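ADP/ATP-dependent NAD(P)H-hydrate dehydratase (Bacillus subtilis, PDB 3RPZ) catalyses the ADP- or ATP-dependent dehydration of NAD(P)H hydrates, a repair reaction that probably restores the damaged, hydrated cofactors to NADH and NADPH. Local coordinates at residues A[6-11]-A[202-207]; A[100-105]-A[124-129]. One frame throughout, in Å; residues are numbered along the deposited sequence. Where two conformers were deposited one is given.

Interaction 1 of 2, residues A[6-11]-A[202-207]; sequences VPFWTE and CWLNPT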
ATOM      1  N   VAL A   6     -37.950  -2.224 -20.945  1.00 23.29           N
ATOM      2  CA  VAL A   6     -37.011  -3.184 -20.395  1.00 21.12           C
ATOM      3  C   VAL A   6     -37.053  -3.003 -18.876  1.00 19.20           C
ATOM      4  O   VAL A   6     -36.884  -1.886 -18.363  1.00 21.68           O
ATOM      5  CB  VAL A   6     -35.624  -2.937 -20.977  1.00 20.72           C
ATOM      6  CG1 VAL A   6     -34.589  -3.931 -20.362  1.00 20.03           C
ATOM      7  CG2 VAL A   6     -35.666  -3.120 -22.485  1.00 23.60           C
ATOM      8  N   PRO A   7     -37.239  -4.099 -18.115  1.00 19.43           N
ATOM      9  CA  PRO A   7     -37.320  -3.973 -16.672  1.00 19.42           C
ATOM     10  C   PRO A   7     -35.974  -3.719 -16.036  1.00 18.82           C
ATOM     11  O   PRO A   7     -34.935  -4.150 -16.566  1.00 19.28           O
ATOM     12  CB  PRO A   7     -37.869  -5.343 -16.230  1.00 20.56           C
ATOM     13  CG  PRO A   7     -37.326  -6.254 -17.270  1.00 21.32           C
ATOM     14  CD  PRO A   7     -37.430  -5.490 -18.543  1.00 19.30           C
ATOM     15  N   PHE A   8     -35.982  -3.045 -14.887  1.00 17.88           N
ATOM     16  CA  PHE A   8     -34.792  -2.904 -14.079  1.00 18.37           C
ATOM     17  C   PHE A   8     -34.552  -4.151 -13.246  1.00 18.00           C
ATOM     18  O   PHE A   8     -35.445  -4.770 -12.716  1.00 18.97           O
ATOM     19  CB  PHE A   8     -34.898  -1.677 -13.166  1.00 18.72           C
ATOM     20  CG  PHE A   8     -34.776  -0.373 -13.901  1.00 21.71           C
ATOM     21  CD1 PHE A   8     -33.584   0.152 -14.230  1.00 21.52           C
ATOM     22  CD2 PHE A   8     -35.912   0.316 -14.279  1.00 29.03           C
ATOM     23  CE1 PHE A   8     -33.457   1.323 -14.936  1.00 23.74           C
ATOM     24  CE2 PHE A   8     -35.817   1.528 -14.988  1.00 29.62           C
ATOM     25  CZ  PHE A   8     -34.553   2.040 -15.287  1.00 30.12           C
ATOM     26  N   TRP A   9     -33.280  -4.505 -13.106  1.00 16.60           N
ATOM     27  CA  TRP A   9     -32.859  -5.511 -12.114  1.00 17.47           C
ATOM     28  C   TRP A   9     -32.786  -4.748 -10.804  1.00 17.37           C
ATOM     29  O   TRP A   9     -31.876  -3.942 -10.595  1.00 18.90           O
ATOM     30  CB  TRP A   9     -31.532  -6.151 -12.522  1.00 16.36           C
ATOM     31  CG  TRP A   9     -31.083  -7.287 -11.680  1.00 17.11           C
ATOM     32  CD1 TRP A   9     -30.049  -7.291 -10.800  1.00 17.35           C
ATOM     33  CD2 TRP A   9     -31.630  -8.614 -11.675  1.00 17.05           C
ATOM     34  NE1 TRP A   9     -29.921  -8.531 -10.233  1.00 16.21           N
ATOM     35  CE2 TRP A   9     -30.851  -9.378 -10.778  1.00 16.91           C
ATOM     36  CE3 TRP A   9     -32.676  -9.238 -12.361  1.00 18.40           C
ATOM     37  CZ2 TRP A   9     -31.117 -10.736 -10.529  1.00 17.00           C
ATOM     38  CZ3 TRP A   9     -32.942 -10.574 -12.109  1.00 18.38           C
ATOM     39  CH2 TRP A   9     -32.131 -11.313 -11.207  1.00 18.19           C
ATOM     40  N   THR A  10     -33.744  -5.019  -9.927  1.00 19.94           N
ATOM     41  CA  THR A  10     -33.940  -4.224  -8.721  1.00 19.52           C
ATOM     42  C   THR A  10     -33.335  -4.853  -7.489  1.00 19.84           C
ATOM     43  O   THR A  10     -32.891  -5.991  -7.487  1.00 19.41           O
ATOM     44  CB  THR A  10     -35.440  -4.080  -8.413  1.00 21.22           C
ATOM     45  OG1 THR A  10     -35.955  -5.365  -8.083  1.00 25.65           O
ATOM     46  CG2 THR A  10     -36.218  -3.475  -9.640  1.00 23.90           C
ATOM     47  N   GLU A  11     -33.297  -4.073  -6.424  1.00 20.96           N
ATOM     48  CA  GLU A  11     -32.827  -4.551  -5.130  1.00 21.98           C
ATOM     49  C   GLU A  11     -33.510  -5.875  -4.724  1.00 21.64           C
ATOM     50  O   GLU A  11     -32.855  -6.753  -4.191  1.00 21.10           O
ATOM     51  CB  GLU A  11     -33.056  -3.467  -4.066  1.00 23.73           C
ATOM     52  CG  GLU A  11     -32.922  -4.008  -2.659  1.00 27.44           C
ATOM     53  CD  GLU A  11     -33.066  -2.930  -1.582  1.00 31.84           C
ATOM     54  OE1 GLU A  11     -33.288  -1.748  -1.917  1.00 33.35           O
ATOM     55  OE2 GLU A  11     -32.963  -3.321  -0.412  1.00 35.95           O
ATOM     56  N   CYS A 202     -33.744  -9.387 -21.192  1.00 18.50           N
ATOM     57  CA  CYS A 202     -32.980  -8.163 -21.132  1.00 18.92           C
ATOM     58  C   CYS A 202     -33.411  -7.355 -19.927  1.00 18.32           C
ATOM     59  O   CYS A 202     -34.597  -7.332 -19.555  1.00 19.72           O
ATOM     60  CB  CYS A 202     -33.186  -7.404 -22.404  1.00 22.10           C
ATOM     61  SG  CYS A 202     -32.147  -5.995 -22.727  1.00 24.16           S
ATOM     62  N   TRP A 203     -32.431  -6.705 -19.309  1.00 17.36           N
ATOM     63  CA  TRP A 203     -32.620  -5.890 -18.111  1.00 16.88           C
ATOM     64  C   TRP A 203     -31.842  -4.600 -18.247  1.00 17.53           C
ATOM     65  O   TRP A 203     -30.887  -4.504 -19.014  1.00 17.75           O
ATOM     66  CB  TRP A 203     -32.152  -6.634 -16.863  1.00 17.70           C
ATOM     67  CG  TRP A 203     -32.844  -7.923 -16.608  1.00 18.10           C
ATOM     68  CD1 TRP A 203     -32.550  -9.173 -17.161  1.00 19.55           C
ATOM     69  CD2 TRP A 203     -33.951  -8.141 -15.737  1.00 18.28           C
ATOM     70  NE1 TRP A 203     -33.389 -10.114 -16.656  1.00 20.74           N
ATOM     71  CE2 TRP A 203     -34.261  -9.522 -15.785  1.00 19.52           C
ATOM     72  CE3 TRP A 203     -34.708  -7.311 -14.924  1.00 19.66           C
ATOM     73  CZ2 TRP A 203     -35.279 -10.074 -15.041  1.00 23.90           C
ATOM     74  CZ3 TRP A 203     -35.717  -7.876 -14.158  1.00 21.92           C
ATOM     75  CH2 TRP A 203     -36.008  -9.228 -14.253  1.00 21.75           C
ATOM     76  N   LEU A 204     -32.274  -3.592 -17.486  1.00 16.11           N
ATOM     77  CA  LEU A 204     -31.522  -2.345 -17.281  1.00 17.05           C
ATOM     78  C   LEU A 204     -31.006  -2.334 -15.861  1.00 16.85           C
ATOM     79  O   LEU A 204     -31.696  -2.750 -14.937  1.00 17.46           O
ATOM     80  CB  LEU A 204     -32.380  -1.114 -17.515  1.00 18.16           C
ATOM     81  CG  LEU A 204     -32.994  -0.949 -18.897  1.00 19.99           C
ATOM     82  CD1 LEU A 204     -33.752   0.398 -18.971  1.00 21.39           C
ATOM     83  CD2 LEU A 204     -31.953  -1.029 -20.019  1.00 20.64           C
ATOM     84  N   ASN A 205     -29.826  -1.753 -15.682  1.00 16.45           N
ATOM     85  CA  ASN A 205     -29.266  -1.590 -14.357  1.00 16.21           C
ATOM     86  C   ASN A 205     -29.625  -0.228 -13.781  1.00 16.25           C
ATOM     87  O   ASN A 205     -29.373   0.785 -14.443  1.00 16.82           O
ATOM     88  CB  ASN A 205     -27.753  -1.666 -14.400  1.00 15.67           C
ATOM     89  CG  ASN A 205     -27.195  -1.637 -13.000  1.00 15.48           C
ATOM     90  OD1 ASN A 205     -27.518  -2.485 -12.185  1.00 15.67           O
ATOM     91  ND2 ASN A 205     -26.375  -0.640 -12.709  1.00 14.71           N
ATOM     92  N   PRO A 206     -30.208  -0.179 -12.571  1.00 16.66           N
ATOM     93  CA  PRO A 206     -30.639   1.097 -12.009  1.00 16.77           C
ATOM     94  C   PRO A 206     -29.623   1.828 -11.145  1.00 17.19           C
ATOM     95  O   PRO A 206     -29.930   2.924 -10.642  1.00 20.31           O
ATOM     96  CB  PRO A 206     -31.807   0.683 -11.095  1.00 17.47           C
ATOM     97  CG  PRO A 206     -31.461  -0.681 -10.628  1.00 17.06           C
ATOM     98  CD  PRO A 206     -30.722  -1.331 -11.788  1.00 16.80           C
ATOM     99  N   THR A 207     -28.464   1.256 -10.947  1.00 15.75           N
ATOM    100  CA  THR A 207     -27.473   1.825 -10.046  1.00 15.58           C
ATOM    101  C   THR A 207     -26.287   2.457 -10.763  1.00 17.00           C
ATOM    102  O   THR A 207     -25.982   2.178 -11.904  1.00 17.30           O
ATOM    103  CB  THR A 207     -26.947   0.768  -9.053  1.00 15.34           C
ATOM    104  OG1 THR A 207     -26.217  -0.205  -9.768  1.00 14.85           O
ATOM    105  CG2 THR A 207     -28.040   0.126  -8.239  1.00 17.36           C
TER

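Interaction 2 of 2, residues A[100-105]-A[124-129]; sequences RAIAIG and ADCPVI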
ATOM      1  N   ARG A 100     -13.172 -22.382 -13.257  1.00 16.12           N
ATOM      2  CA  ARG A 100     -14.595 -22.146 -13.043  1.00 16.53           C
ATOM      3  C   ARG A 100     -15.184 -21.088 -13.997  1.00 15.82           C
ATOM      4  O   ARG A 100     -16.321 -21.159 -14.376  1.00 17.89           O
ATOM      5  CB  ARG A 100     -14.864 -21.850 -11.569  1.00 17.51           C
ATOM      6  CG  ARG A 100     -16.291 -21.510 -11.225  1.00 21.19           C
ATOM      7  CD  ARG A 100     -17.184 -22.671 -10.953  1.00 25.74           C
ATOM      8  NE  ARG A 100     -16.684 -23.708 -10.070  1.00 22.92           N
ATOM      9  CZ  ARG A 100     -16.956 -23.819  -8.777  1.00 20.30           C
ATOM     10  NH1 ARG A 100     -16.480 -24.844  -8.119  1.00 22.69           N
ATOM     11  NH2 ARG A 100     -17.660 -22.916  -8.131  1.00 22.48           N
ATOM     12  N   ALA A 101     -14.368 -20.100 -14.328  1.00 15.29           N
ATOM     13  CA  ALA A 101     -14.743 -18.978 -15.187  1.00 14.26           C
ATOM     14  C   ALA A 101     -13.449 -18.311 -15.629  1.00 13.67           C
ATOM     15  O   ALA A 101     -12.436 -18.378 -14.891  1.00 14.56           O
ATOM     16  CB  ALA A 101     -15.646 -17.971 -14.457  1.00 15.18           C
ATOM     17  N   ILE A 102     -13.452 -17.634 -16.758  1.00 14.37           N
ATOM     18  CA  ILE A 102     -12.269 -16.972 -17.327  1.00 14.31           C
ATOM     19  C   ILE A 102     -12.681 -15.583 -17.800  1.00 13.92           C
ATOM     20  O   ILE A 102     -13.737 -15.457 -18.448  1.00 14.69           O
ATOM     21  CB  ILE A 102     -11.693 -17.768 -18.512  1.00 15.27           C
ATOM     22  CG1 ILE A 102     -11.345 -19.184 -18.064  1.00 15.54           C
ATOM     23  CG2 ILE A 102     -10.498 -17.026 -19.152  1.00 16.96           C
ATOM     24  CD1 ILE A 102     -10.912 -20.119 -19.207  1.00 18.14           C
ATOM     25  N   ALA A 103     -11.865 -14.570 -17.553  1.00 13.52           N
ATOM     26  CA  ALA A 103     -12.016 -13.265 -18.170  1.00 13.50           C
ATOM     27  C   ALA A 103     -10.760 -12.906 -18.907  1.00 14.20           C
ATOM     28  O   ALA A 103      -9.662 -13.160 -18.430  1.00 13.94           O
ATOM     29  CB  ALA A 103     -12.320 -12.191 -17.122  1.00 14.17           C
ATOM     30  N   ILE A 104     -10.928 -12.253 -20.058  1.00 13.66           N
ATOM     31  CA  ILE A 104      -9.802 -11.798 -20.871  1.00 14.47           C
ATOM     32  C   ILE A 104     -10.065 -10.385 -21.382  1.00 13.77           C
ATOM     33  O   ILE A 104     -11.186 -10.061 -21.752  1.00 14.31           O
ATOM     34  CB  ILE A 104      -9.491 -12.763 -22.058  1.00 16.79           C
ATOM     35  CG1 ILE A 104      -8.286 -12.295 -22.875  1.00 16.36           C
ATOM     36  CG2 ILE A 104     -10.625 -12.992 -22.899  1.00 19.63           C
ATOM     37  CD1 ILE A 104      -7.513 -13.367 -23.739  1.00 22.02           C
ATOM     38  N   GLY A 105      -9.052  -9.518 -21.341  1.00 13.90           N
ATOM     39  CA  GLY A 105      -9.073  -8.273 -22.086  1.00 13.72           C
ATOM     40  C   GLY A 105      -8.631  -6.994 -21.415  1.00 12.74           C
ATOM     41  O   GLY A 105      -8.107  -6.134 -22.104  1.00 13.82           O
ATOM     42  N   ALA A 124     -12.553 -24.067 -23.586  1.00 26.89           N
ATOM     43  CA  ALA A 124     -12.819 -24.483 -22.185  1.00 26.74           C
ATOM     44  C   ALA A 124     -14.325 -24.617 -21.974  1.00 27.38           C
ATOM     45  O   ALA A 124     -15.099 -24.058 -22.718  1.00 30.45           O
ATOM     46  CB  ALA A 124     -12.220 -23.474 -21.198  1.00 27.81           C
ATOM     47  N   ASP A 125     -14.715 -25.397 -20.978  1.00 28.11           N
ATOM     48  CA  ASP A 125     -16.124 -25.542 -20.625  0.50 27.96           C
ATOM     49  C   ASP A 125     -16.353 -24.723 -19.366  1.00 28.17           C
ATOM     50  O   ASP A 125     -16.378 -25.245 -18.237  1.00 30.86           O
ATOM     51  CB  ASP A 125     -16.525 -27.001 -20.366  0.50 29.30           C
ATOM     52  CG  ASP A 125     -16.446 -27.889 -21.614  0.50 31.70           C
ATOM     53  OD1 ASP A 125     -16.285 -29.097 -21.403  0.50 37.58           O
ATOM     54  OD2 ASP A 125     -16.535 -27.426 -22.771  0.50 33.09           O
ATOM     55  N   CYS A 126     -16.506 -23.423 -19.566  1.00 22.79           N
ATOM     56  CA  CYS A 126     -16.830 -22.525 -18.482  1.00 20.63           C
ATOM     57  C   CYS A 126     -17.313 -21.201 -19.090  1.00 19.11           C
ATOM     58  O   CYS A 126     -17.100 -20.939 -20.265  1.00 18.85           O
ATOM     59  CB  CYS A 126     -15.602 -22.262 -17.592  1.00 19.73           C
ATOM     60  SG  CYS A 126     -14.218 -21.491 -18.475  1.00 20.31           S
ATOM     61  N   PRO A 127     -18.009 -20.388 -18.311  1.00 17.25           N
ATOM     62  CA  PRO A 127     -18.321 -19.020 -18.740  1.00 16.26           C
ATOM     63  C   PRO A 127     -17.023 -18.260 -19.025  1.00 15.19           C
ATOM     64  O   PRO A 127     -16.009 -18.417 -18.305  1.00 15.64           O
ATOM     65  CB  PRO A 127     -19.009 -18.412 -17.559  1.00 17.69           C
ATOM     66  CG  PRO A 127     -19.408 -19.547 -16.697  1.00 21.27           C
ATOM     67  CD  PRO A 127     -18.479 -20.659 -16.945  1.00 17.21           C
ATOM     68  N   VAL A 128     -17.092 -17.404 -20.022  1.00 14.62           N
ATOM     69  CA  VAL A 128     -15.956 -16.576 -20.458  1.00 13.85           C
ATOM     70  C   VAL A 128     -16.447 -15.160 -20.623  1.00 14.95           C
ATOM     71  O   VAL A 128     -17.491 -14.932 -21.268  1.00 16.17           O
ATOM     72  CB  VAL A 128     -15.347 -17.108 -21.756  1.00 15.75           C
ATOM     73  CG1 VAL A 128     -14.286 -16.115 -22.328  1.00 19.41           C
ATOM     74  CG2 VAL A 128     -14.729 -18.492 -21.521  1.00 17.34           C
ATOM     75  N   ILE A 129     -15.723 -14.204 -20.062  1.00 14.32           N
ATOM     76  CA  ILE A 129     -15.970 -12.786 -20.241  1.00 13.20           C
ATOM     77  C   ILE A 129     -14.911 -12.190 -21.137  1.00 14.18           C
ATOM     78  O   ILE A 129     -13.709 -12.443 -20.967  1.00 13.77           O
ATOM     79  CB  ILE A 129     -15.849 -12.025 -18.898  1.00 13.86           C
ATOM     80  CG1 ILE A 129     -16.809 -12.598 -17.848  1.00 14.46           C
ATOM     81  CG2 ILE A 129     -16.014 -10.528 -19.070  1.00 14.56           C
ATOM     82  CD1 ILE A 129     -16.288 -12.362 -16.386  1.00 15.65           C
TER

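Interaction 1 of 2, residues A[6-11]-A[202-207]
The six-membered ring of W203 is held between two residues of 6-11: P7 lies over one face and the indole edge of W9 stands on the other. P7 puts CG 4.1 Å from the centroid of that ring in a CH-pi contact, offset toward the rim. On the opposite side W9 makes a T-shaped pair, its six-membered ring and that of W203 turned 83° to each other with centroids 4.9 Å apart, and W9 CE3 comes down over the ring centre. The rim of W203 is occupied too, by F8 O, 3.4 Å from W203 CZ3. Were W203 replaced by an alanine, P7 would probably lose its CH-pi partner and the edge of W9 the face it stands on, with a gap between them.

The loop leading to helix 11-17 lies against strand 202-204, the last strand of the mixed central sheet within this chain, through a single bridge of F8 with L204. L204 N donates to P7 O at 2.9 Å, and W9 N to L204 O at 3.0 Å. V6 and F8 both pack on L204: with its CG1 anti to the backbone N (chi1 178°), V6 brings this methyl to 3.7 Å from L204 CG, while F8 lays CE1 against L204 CB and CD1 against P206 CB. The W9 indole is fixed further by a hydrogen bond from NE1 to N241 OD1 of helix 235-256 and by stacking on H13.

Interaction 2 of 2, residues A[100-105]-A[124-129]
I102 and C126 meet near the start of the strand pair, where the isoleucine's CG1 and CD1 both lie 3.7 Å from C126 SG. With CG1 beside its own backbone N (chi1 -57°), I102 sends its longer branch back toward the start of 124-129, and CD1 also reaches A124 CB. On this same side of the sheet V128 sits next to I102, CG2 4.3 Å from I102 CB, and both touch V121 of helix 112-121. The other side carries A103 and I129: the small methyl of A103 touches CB and CD1 of I129, each at 4.0 Å, and I129 goes on to L226 of helix 217-231. Three backbone hydrogen bonds hold the two strands in parallel register: I102 N to P127 O, I129 N to I102 O at 2.8 Å, and I104 N to I129 O. The I102 carbonyl O, besides accepting from I129 N, is met by V128 CA at 3.2 Å. Just past the strand, G105 touches the bound hydrated NADPH. Parallel strands 101-104 and 128-130, with helix 112-121 between them in sequence, form a beta-alpha-beta unit of the central sheet.

In the fold
From the N terminus, 6-11 is the first segment met, just ahead of helix 11-17, and its partner 202-207 comes only after most of the chain has passed, so interaction 1 closes a very long loop. Nested inside it, interaction 2 closes a short one, from 100-105 through helix 112-121 to 124-129. Both belong to one mixed sheet, yet to different places in it: interaction 2 joins two neighbouring inner strands, whereas interaction 1 covers strand 202-204, outermost within the chain, with the N-terminal loop. Their centres are 24 Å apart and they do not touch. Strands 147-149, 185-188 and 194-196 lie between them across the sheet.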